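Local coordinates for ssDNA binding protein (Aeropyrum pernix, PDB 4PSN) that binds single-stranded DNA, probably enclosing the strand in tunnels that run between the subunits of its assembly, at residues K61-D65 with V92-R96; I122-E127 with Y139-Y143; D147-L151 with R163-E168; T170-K175 with F198-V204. All coordinates share one frame; numbering follows the deposited sequence.

Overall arrangement
Interaction 1 belongs to the N-terminal three-stranded sheet, its centre about 36 to 38 Å from the centres of the other three, which share the six-stranded antiparallel sheet of the C-terminal part. Interactions 2, 3 and 4 follow one another across that sheet: backbone bonds join Ile141 and Tyr139 to strand 146-155, and Gly164 and Val166 to strand 172-180. Interactions 3 and 4 are buried, and glycines, alanines and aliphatic side chains dominate the former. Interactions 1 and 2 are partly buried. In interaction 1 an arginine ties a loop to a strand, whereas the others rest on paired strand backbones. Phe198 packs against Phe124 and Ile141, joining interactions 2 and 4 on the face covered by helix 186-198.

Interaction 1 (K61-D65 with V92-R96); sequences KLKAD and VELWR
Arg96 reaches from its strand to two successive carbonyls in the loop that leaves helix 40-61. Its NH2 donates to Leu62 O over 2.7 Å, arriving almost in line with the C=O bond (178°), while its NH1 donates to Lys63 O over 3.1 Å from above that carbonyl's plane. Both oxygens sit at the edge of the guanidinium group, near its plane, and these two bonds limit its rotation. Leu94 CD2 lies over the centre of one guanidinium face. With CG of Leu94 anti to the backbone N (chi1 171°), the other methyl, CD1, meets Ala64 CB at 3.8 Å. Two residues earlier in the strand, Val92 CG1 touches Leu62 CD1 at 3.9 Å. The contact thus fastens the end of helix 40-61 to strand 83-97 of a three-stranded antiparallel sheet, the helix covering one sheet face. Around this first shell, Leu57 packs on both Leu62 and Val92, and Asp68 forms a long, weak ion pair with Arg96. Trp95 and Arg96 pair with a strand of the second subunit, which carries the sheet across the interface, and Ile106 of that subunit packs on Leu62.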
# COMPACT_ATOMS: atom_id res chain seq x y z
N LYS C 61 15.63 23.60 6.32
CA LYS C 61 16.50 23.21 7.43
C LYS C 61 17.32 21.96 7.12
O LYS C 61 18.53 21.92 7.40
CB LYS C 61 15.68 22.96 8.69
CG LYS C 61 14.86 24.16 9.12
CD LYS C 61 15.67 25.03 10.04
CE LYS C 61 15.36 26.49 9.80
NZ LYS C 61 14.02 26.86 10.34
N LEU C 62 16.68 20.93 6.57
CA LEU C 62 17.39 19.68 6.30
C LEU C 62 17.88 19.73 4.88
O LEU C 62 18.67 18.90 4.46
CB LEU C 62 16.45 18.49 6.50
CG LEU C 62 15.96 18.24 7.93
CD1 LEU C 62 14.99 17.06 7.95
CD2 LEU C 62 17.15 17.95 8.84
N LYS C 63 17.39 20.73 4.16
CA LYS C 63 17.74 20.91 2.75
C LYS C 63 17.53 19.64 1.95
O LYS C 63 18.42 19.22 1.22
CB LYS C 63 19.19 21.38 2.62
CG LYS C 63 19.53 22.59 3.48
CD LYS C 63 20.17 23.71 2.68
CE LYS C 63 19.74 25.07 3.23
NZ LYS C 63 20.42 26.23 2.56
N ALA C 64 16.35 19.02 2.08
CA ALA C 64 16.04 17.84 1.26
C ALA C 64 15.79 18.24 -0.19
O ALA C 64 15.15 19.25 -0.45
CB ALA C 64 14.83 17.10 1.80
N ASP C 65 16.31 17.46 -1.13
CA ASP C 65 16.00 17.65 -2.54
C ASP C 65 14.62 17.05 -2.81
O ASP C 65 14.20 16.13 -2.11
CB ASP C 65 17.05 16.94 -3.40
CG ASP C 65 16.86 17.18 -4.88
OD1 ASP C 65 17.17 18.31 -5.34
OD2 ASP C 65 16.42 16.25 -5.60
N VAL C 92 11.62 12.72 11.87
CA VAL C 92 11.81 12.78 10.44
C VAL C 92 13.05 11.97 10.08
O VAL C 92 14.06 12.04 10.77
CB VAL C 92 11.95 14.24 9.94
CG1 VAL C 92 12.38 14.27 8.48
CG2 VAL C 92 10.62 15.00 10.11
N GLU C 93 12.94 11.17 9.03
CA GLU C 93 14.09 10.46 8.49
C GLU C 93 14.31 10.95 7.08
O GLU C 93 13.37 11.31 6.38
CB GLU C 93 13.85 8.95 8.51
CG GLU C 93 13.80 8.35 9.92
CD GLU C 93 13.08 7.01 9.95
OE1 GLU C 93 11.83 7.00 10.01
OE2 GLU C 93 13.77 5.96 9.89
N LEU C 94 15.56 10.98 6.66
CA LEU C 94 15.90 11.44 5.33
C LEU C 94 16.95 10.52 4.72
O LEU C 94 17.89 10.08 5.40
CB LEU C 94 16.42 12.88 5.39
CG LEU C 94 17.02 13.48 4.12
CD1 LEU C 94 15.96 13.68 3.06
CD2 LEU C 94 17.74 14.81 4.45
N TRP C 95 16.78 10.25 3.43
CA TRP C 95 17.72 9.46 2.67
C TRP C 95 18.06 10.27 1.43
O TRP C 95 17.16 10.71 0.69
CB TRP C 95 17.08 8.13 2.25
CG TRP C 95 16.74 7.14 3.36
CD1 TRP C 95 17.47 6.05 3.73
CD2 TRP C 95 15.55 7.12 4.17
NE1 TRP C 95 16.83 5.37 4.74
CE2 TRP C 95 15.64 6.00 5.02
CE3 TRP C 95 14.41 7.94 4.26
CZ2 TRP C 95 14.65 5.68 5.97
CZ3 TRP C 95 13.43 7.62 5.19
CH2 TRP C 95 13.56 6.50 6.04
N ARG C 96 19.35 10.49 1.18
CA ARG C 96 19.73 11.30 0.04
C ARG C 96 20.00 10.48 -1.22
O ARG C 96 20.70 9.47 -1.19
CB ARG C 96 20.94 12.17 0.39
CG ARG C 96 20.63 13.16 1.50
CD ARG C 96 21.62 14.28 1.49
NE ARG C 96 21.41 15.21 2.60
CZ ARG C 96 20.59 16.26 2.56
NH1 ARG C 96 19.89 16.52 1.47
NH2 ARG C 96 20.49 17.04 3.62

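Interaction 2 (I122-E127 with Y139-Y143); sequences IRFTVE and YRIMY
Thr125, Val126 and Glu127 pair with Met142, Ile141 and Arg140 in an antiparallel hairpin whose first strand, 125-131, is outermost in the six-stranded sheet within this chain. Two hydrogen-bonded pairs bracket the non-hydrogen-bonded pair Val126-Ile141. Met142 N donates to Thr125 O over 2.9 Å, and Thr125 N donates back to Met142 O at 3.1 Å; Arg140 N reaches Glu127 O at 2.8 Å, with the return bond from Glu127 N to Arg140 O. Val126 and Ile141 project to the sheet face covered by helix 186-198, where Val190 meets Val126 and Phe198 meets Ile141. On the other face, Met142, a selenomethionine, has a nearly eclipsed first torsion (chi1 -9°) and lays its CG 3.2 Å from Thr125 OG1. Bent at its third torsion, Arg140 rests NH2 beside Glu127 CB, while the carboxylate turns away and makes no salt bridge with it. Beyond the paired residues, CG of Tyr143 is anti to the backbone N (chi1 -173°), which carries the ring out to Ile122. Ile122 CG2 comes within 3.4 Å of Tyr143 CE1 and also lies over one face of the Phe124 ring, near its rim. Arg123 O lies at the edge of the Tyr143 ring, and the Tyr143 hydroxyl bonds to Glu56 of the second subunit. Replacing Tyr143 by alanine would remove the ring and is likely to open a gap beside Ile122 and leave Glu56 of the second subunit without this hydroxyl mate. Phe124 CD1 packs on Ile141 CG2 at 3.7 Å.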
# COMPACT_ATOMS: atom_id res chain seq x y z
N ILE C 122 25.32 -20.94 -3.58
CA ILE C 122 25.71 -20.00 -2.53
C ILE C 122 26.68 -20.72 -1.57
O ILE C 122 26.39 -21.82 -1.11
CB ILE C 122 24.52 -19.51 -1.69
CG1 ILE C 122 23.44 -18.88 -2.59
CG2 ILE C 122 25.00 -18.49 -0.63
CD1 ILE C 122 22.13 -18.62 -1.88
N ARG C 123 27.83 -20.11 -1.29
CA ARG C 123 28.80 -20.74 -0.40
C ARG C 123 28.66 -20.23 1.03
O ARG C 123 28.98 -19.09 1.30
CB ARG C 123 30.24 -20.51 -0.88
CG ARG C 123 31.27 -21.37 -0.15
CD ARG C 123 31.26 -22.81 -0.61
NE ARG C 123 31.96 -23.68 0.35
CZ ARG C 123 31.94 -25.00 0.32
NH1 ARG C 123 31.24 -25.63 -0.62
NH2 ARG C 123 32.60 -25.70 1.25
N PHE C 124 28.21 -21.09 1.93
CA PHE C 124 28.08 -20.75 3.33
C PHE C 124 29.24 -21.37 4.11
O PHE C 124 29.83 -22.37 3.67
CB PHE C 124 26.75 -21.28 3.90
CG PHE C 124 25.52 -20.64 3.28
CD1 PHE C 124 25.14 -19.35 3.62
CD2 PHE C 124 24.74 -21.33 2.35
CE1 PHE C 124 24.01 -18.75 3.07
CE2 PHE C 124 23.61 -20.74 1.78
CZ PHE C 124 23.24 -19.44 2.14
N THR C 125 29.57 -20.77 5.25
CA THR C 125 30.48 -21.39 6.21
C THR C 125 29.72 -21.55 7.54
O THR C 125 28.63 -21.02 7.69
CB THR C 125 31.75 -20.54 6.41
OG1 THR C 125 31.39 -19.25 6.95
CG2 THR C 125 32.50 -20.34 5.07
N VAL C 126 30.27 -22.28 8.49
CA VAL C 126 29.58 -22.51 9.76
C VAL C 126 30.57 -22.46 10.90
O VAL C 126 31.78 -22.60 10.70
CB VAL C 126 28.88 -23.89 9.82
CG1 VAL C 126 27.81 -24.03 8.75
CG2 VAL C 126 29.90 -25.01 9.73
N GLU C 127 30.04 -22.25 12.10
CA GLU C 127 30.84 -22.37 13.30
C GLU C 127 29.95 -23.02 14.35
O GLU C 127 28.79 -22.59 14.53
CB GLU C 127 31.31 -20.99 13.77
CG GLU C 127 32.56 -21.03 14.64
CD GLU C 127 33.77 -21.63 13.92
OE1 GLU C 127 34.14 -22.78 14.23
OE2 GLU C 127 34.34 -20.94 13.04
N TYR C 139 24.90 -25.09 14.93
CA TYR C 139 25.91 -24.32 14.23
C TYR C 139 25.33 -22.99 13.81
O TYR C 139 24.17 -22.91 13.40
CB TYR C 139 26.38 -25.04 12.95
CG TYR C 139 27.00 -26.37 13.20
CD1 TYR C 139 28.38 -26.51 13.26
CD2 TYR C 139 26.21 -27.48 13.38
CE1 TYR C 139 28.96 -27.74 13.50
CE2 TYR C 139 26.76 -28.69 13.62
CZ TYR C 139 28.13 -28.83 13.69
OH TYR C 139 28.67 -30.07 13.93
N ARG C 140 26.14 -21.94 13.92
CA ARG C 140 25.83 -20.70 13.23
C ARG C 140 26.22 -20.80 11.76
O ARG C 140 27.25 -21.40 11.41
CB ARG C 140 26.61 -19.53 13.85
CG ARG C 140 26.03 -19.00 15.16
CD ARG C 140 26.71 -17.68 15.54
NE ARG C 140 28.11 -17.66 15.12
CZ ARG C 140 29.13 -18.04 15.88
NH1 ARG C 140 28.92 -18.47 17.12
NH2 ARG C 140 30.38 -17.99 15.40
N ILE C 141 25.41 -20.22 10.89
CA ILE C 141 25.73 -20.15 9.47
C ILE C 141 26.14 -18.72 9.13
O ILE C 141 25.52 -17.77 9.58
CB ILE C 141 24.52 -20.54 8.61
CG1 ILE C 141 24.02 -21.94 9.00
CG2 ILE C 141 24.90 -20.54 7.14
CD1 ILE C 141 22.73 -22.35 8.28
N MSE C 142 27.20 -18.59 8.34
CA MSE C 142 27.71 -17.30 7.90
C MSE C 142 27.75 -17.20 6.39
O MSE C 142 27.94 -18.20 5.70
CB MSE C 142 29.13 -17.18 8.40
CG MSE C 142 29.46 -18.30 9.33
SE MSE C 142 29.59 -17.60 11.10
CE MSE C 142 31.38 -16.94 10.89
N TYR C 143 27.62 -15.98 5.91
CA TYR C 143 27.77 -15.64 4.51
C TYR C 143 28.58 -14.34 4.50
O TYR C 143 28.25 -13.40 5.22
CB TYR C 143 26.40 -15.43 3.84
CG TYR C 143 26.54 -15.25 2.35
CD1 TYR C 143 27.12 -16.26 1.58
CD2 TYR C 143 26.17 -14.07 1.71
CE1 TYR C 143 27.29 -16.12 0.23
CE2 TYR C 143 26.34 -13.92 0.32
CZ TYR C 143 26.90 -14.96 -0.40
OH TYR C 143 27.09 -14.88 -1.75

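Interaction 3 (D147-L151 with R163-E168); sequences DVGAL and RGAVVE
Ala150 and Ala165 exchange two backbone hydrogen bonds, Ala150 N to Ala165 O at 3.1 Å and Ala165 N to Ala150 O at 3.0 Å. A third, from Val167 N to Val148 O at 2.9 Å, carries the bonding one residue past the end of strand 159-166. Weaker CA-H...O contacts lie between these bonds. Gly149 faces Val166 with CA atoms 4.1 Å apart, and Leu151 faces Gly164 at 4.0 Å; at either glycine a beta carbon would run into a carbonyl of the opposite strand. This is the central hairpin of the six-stranded antiparallel sheet. Where strand 146-155 meets strand 137-143, Val148 and Gly149 both face Ile141 in a classic beta bulge. Ala150 and Ala165 pack against helix 206-218, while Leu151 and Val166 pack against helix 186-198. Val148 and Val166 run side by side, CG2 of the former 4.1 Å from CG1 of the latter. CG1 of Val148, anti to the carbonyl carbon (chi1 -65°), is turned instead to Glu168, meeting its OE1 at 3.4 Å. A glycine in place of Val148 would probably leave a gap beside Val166 and let the Glu168 chain turn more freely. Leu151 CG leans on Arg163 O, and the Arg163 guanidinium bonds to Thr154.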
# COMPACT_ATOMS: atom_id res chain seq x y z
N ASP C 147 27.08 -13.42 10.46
CA ASP C 147 26.07 -14.38 10.91
C ASP C 147 24.75 -14.20 10.14
O ASP C 147 24.18 -13.11 10.14
CB ASP C 147 25.81 -14.23 12.42
CG ASP C 147 27.05 -14.50 13.26
OD1 ASP C 147 27.99 -15.13 12.74
OD2 ASP C 147 27.08 -14.10 14.45
N VAL C 148 24.27 -15.23 9.46
CA VAL C 148 23.02 -15.06 8.70
C VAL C 148 22.01 -16.16 9.05
O VAL C 148 20.88 -16.15 8.57
CB VAL C 148 23.27 -15.06 7.16
CG1 VAL C 148 24.11 -13.84 6.72
CG2 VAL C 148 23.92 -16.39 6.73
N GLY C 149 22.39 -17.09 9.90
CA GLY C 149 21.49 -18.21 10.16
C GLY C 149 21.98 -19.25 11.14
O GLY C 149 22.96 -19.04 11.86
N ALA C 150 21.30 -20.39 11.17
CA ALA C 150 21.64 -21.46 12.09
C ALA C 150 21.17 -22.79 11.55
O ALA C 150 20.23 -22.85 10.76
CB ALA C 150 21.02 -21.22 13.48
N LEU C 151 21.82 -23.84 12.02
CA LEU C 151 21.53 -25.17 11.54
C LEU C 151 21.51 -26.03 12.78
O LEU C 151 22.28 -25.79 13.69
CB LEU C 151 22.70 -25.59 10.67
CG LEU C 151 22.61 -26.93 9.98
CD1 LEU C 151 22.29 -26.67 8.53
CD2 LEU C 151 23.93 -27.63 10.11
N ARG C 163 18.34 -29.62 9.86
CA ARG C 163 17.44 -28.56 9.40
C ARG C 163 18.01 -27.21 9.79
O ARG C 163 18.92 -27.14 10.60
CB ARG C 163 16.00 -28.73 9.93
CG ARG C 163 15.83 -29.03 11.41
CD ARG C 163 16.25 -30.47 11.70
NE ARG C 163 15.70 -31.01 12.94
CZ ARG C 163 16.42 -31.65 13.85
NH1 ARG C 163 15.84 -32.12 14.95
NH2 ARG C 163 17.73 -31.83 13.67
N GLY C 164 17.50 -26.15 9.20
CA GLY C 164 18.07 -24.85 9.50
C GLY C 164 17.49 -23.79 8.61
O GLY C 164 16.55 -24.05 7.88
N ALA C 165 18.06 -22.59 8.69
CA ALA C 165 17.52 -21.46 7.97
C ALA C 165 18.60 -20.39 7.85
O ALA C 165 19.45 -20.29 8.72
CB ALA C 165 16.32 -20.89 8.76
N VAL C 166 18.55 -19.59 6.77
CA VAL C 166 19.37 -18.38 6.66
C VAL C 166 18.48 -17.24 6.17
O VAL C 166 17.44 -17.46 5.54
CB VAL C 166 20.56 -18.55 5.69
CG1 VAL C 166 21.52 -19.67 6.17
CG2 VAL C 166 20.07 -18.86 4.30
N VAL C 167 18.87 -16.01 6.47
CA VAL C 167 18.10 -14.85 6.04
C VAL C 167 18.78 -14.12 4.88
O VAL C 167 18.14 -13.35 4.17
CB VAL C 167 17.88 -13.86 7.20
CG1 VAL C 167 17.15 -14.55 8.33
CG2 VAL C 167 19.21 -13.28 7.67
N GLU C 168 20.07 -14.37 4.69
CA GLU C 168 20.83 -13.76 3.60
C GLU C 168 21.66 -14.85 2.96
O GLU C 168 22.06 -15.78 3.65
CB GLU C 168 21.78 -12.68 4.13
CG GLU C 168 21.09 -11.43 4.69
CD GLU C 168 22.06 -10.52 5.44
OE1 GLU C 168 23.29 -10.78 5.40
OE2 GLU C 168 21.60 -9.55 6.07

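Interaction 4 (T170-K175 with F198-V204); sequences TPLLLK and FSEAQNV
Leu172 and Asn203 both carry CG anti to their carbonyl carbon (chi1 -63° and -59°), which sends the two side chains side by side off the same face, Leu172 CD2 lying 3.4 Å from Asn203 ND2. That amide nitrogen donates to a water at 2.8 Å; the water in turn donates to Pro171 O and is hydrogen-bonded to Thr170 OG1. Pro171 O therefore takes two donors, for Val204 N also bonds to it, at 3.1 Å and nearly straight (171°), from above the carbonyl plane. Leu173 and Gln202 are the hydrogen-bonded pair of the strands: Leu173 N donates to Gln202 O in the carbonyl plane and Gln202 N donates back to Leu173 O, each at 2.8 Å. Leu174 CB sits over one face of the Phe198 ring, 4.2 Å from its centroid in a CH-pi contact, while Leu172 O lies at the ring's edge. A type I turn from Phe198 to Ala201 takes the chain from the helix to the short strand and presents Ala201 CB to Leu172 CB, 4.0 Å away. Lys175 forms a salt bridge with Glu215 of the third subunit, and Arg22 of the second subunit bonds to Asn203 O. Through the Leu173-Gln202 pairing, strand 202-203 forms the outermost strand, within this chain, of an antiparallel sheet between helix 186-198, through Phe198, on the Leu172 side and helix 206-218 on the Leu173 side.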
# COMPACT_ATOMS: atom_id res chain seq x y z
N THR C 170 19.45 -14.63 0.65
CA THR C 170 18.03 -14.69 0.38
C THR C 170 17.45 -15.63 1.44
O THR C 170 18.14 -16.53 1.89
CB THR C 170 17.74 -15.19 -1.05
OG1 THR C 170 16.37 -14.95 -1.38
CG2 THR C 170 18.07 -16.69 -1.20
N PRO C 171 16.21 -15.38 1.89
CA PRO C 171 15.71 -16.22 2.99
C PRO C 171 15.42 -17.66 2.55
O PRO C 171 14.63 -17.90 1.62
CB PRO C 171 14.43 -15.50 3.43
CG PRO C 171 14.60 -14.06 2.93
CD PRO C 171 15.32 -14.24 1.60
N LEU C 172 16.06 -18.61 3.24
CA LEU C 172 15.99 -20.03 2.89
C LEU C 172 15.75 -20.91 4.10
O LEU C 172 16.34 -20.70 5.16
CB LEU C 172 17.28 -20.50 2.23
CG LEU C 172 17.65 -19.84 0.90
CD1 LEU C 172 19.07 -20.22 0.53
CD2 LEU C 172 16.66 -20.28 -0.18
N LEU C 173 14.88 -21.89 3.94
CA LEU C 173 14.58 -22.84 4.99
C LEU C 173 14.97 -24.25 4.55
O LEU C 173 14.48 -24.75 3.55
CB LEU C 173 13.10 -22.79 5.34
CG LEU C 173 12.76 -22.22 6.72
CD1 LEU C 173 13.42 -20.88 6.92
CD2 LEU C 173 11.25 -22.11 6.89
N LEU C 174 15.88 -24.86 5.29
CA LEU C 174 16.24 -26.25 5.04
C LEU C 174 15.33 -27.12 5.90
O LEU C 174 15.43 -27.09 7.13
CB LEU C 174 17.71 -26.49 5.39
CG LEU C 174 18.24 -27.92 5.23
CD1 LEU C 174 18.34 -28.29 3.76
CD2 LEU C 174 19.59 -28.06 5.93
N LYS C 175 14.42 -27.84 5.26
CA LYS C 175 13.49 -28.76 5.92
C LYS C 175 14.21 -30.00 6.45
O LYS C 175 15.29 -30.34 5.96
CB LYS C 175 12.41 -29.23 4.94
CG LYS C 175 11.81 -28.13 4.10
CD LYS C 175 10.85 -27.29 4.91
CE LYS C 175 10.01 -26.41 4.02
NZ LYS C 175 8.70 -26.12 4.64
N PHE C 198 21.74 -26.32 1.26
CA PHE C 198 20.92 -25.13 1.08
C PHE C 198 20.60 -24.82 -0.38
O PHE C 198 19.68 -24.04 -0.66
CB PHE C 198 21.54 -23.91 1.78
CG PHE C 198 21.09 -23.76 3.21
CD1 PHE C 198 19.94 -23.05 3.51
CD2 PHE C 198 21.79 -24.36 4.25
CE1 PHE C 198 19.50 -22.91 4.82
CE2 PHE C 198 21.36 -24.25 5.58
CZ PHE C 198 20.20 -23.52 5.86
N SER C 199 21.34 -25.42 -1.31
CA SER C 199 21.02 -25.28 -2.73
C SER C 199 19.66 -25.90 -3.09
O SER C 199 19.12 -25.66 -4.16
CB SER C 199 22.12 -25.89 -3.61
OG SER C 199 22.02 -27.30 -3.61
N GLU C 200 19.12 -26.72 -2.19
CA GLU C 200 17.80 -27.32 -2.41
C GLU C 200 16.80 -26.87 -1.34
O GLU C 200 15.70 -27.41 -1.23
CB GLU C 200 17.90 -28.84 -2.40
CG GLU C 200 18.68 -29.41 -3.57
CD GLU C 200 18.65 -30.93 -3.62
OE1 GLU C 200 19.04 -31.57 -2.62
OE2 GLU C 200 18.21 -31.47 -4.66
N ALA C 201 17.20 -25.88 -0.56
CA ALA C 201 16.35 -25.38 0.52
C ALA C 201 15.13 -24.63 -0.05
O ALA C 201 15.13 -24.23 -1.21
CB ALA C 201 17.16 -24.44 1.41
N GLN C 202 14.12 -24.42 0.77
CA GLN C 202 12.91 -23.72 0.33
C GLN C 202 13.07 -22.19 0.45
O GLN C 202 13.55 -21.69 1.47
CB GLN C 202 11.73 -24.19 1.19
CG GLN C 202 10.40 -23.57 0.80
CD GLN C 202 9.25 -23.98 1.72
OE1 GLN C 202 9.34 -23.88 2.94
NE2 GLN C 202 8.15 -24.43 1.13
N ASN C 203 12.67 -21.45 -0.58
CA ASN C 203 12.61 -19.99 -0.51
C ASN C 203 11.39 -19.54 0.28
O ASN C 203 10.27 -19.92 -0.03
CB ASN C 203 12.55 -19.41 -1.91
CG ASN C 203 13.73 -19.80 -2.75
OD1 ASN C 203 13.71 -20.81 -3.45
ND2 ASN C 203 14.79 -19.01 -2.67
N VAL C 204 11.61 -18.73 1.31
CA VAL C 204 10.53 -18.30 2.18
C VAL C 204 10.57 -16.79 2.39
O VAL C 204 11.49 -16.11 1.93
CB VAL C 204 10.61 -18.99 3.56
CG1 VAL C 204 10.42 -20.51 3.41
CG2 VAL C 204 11.94 -18.68 4.21
O HOH W 1 14.49 -16.88 -0.91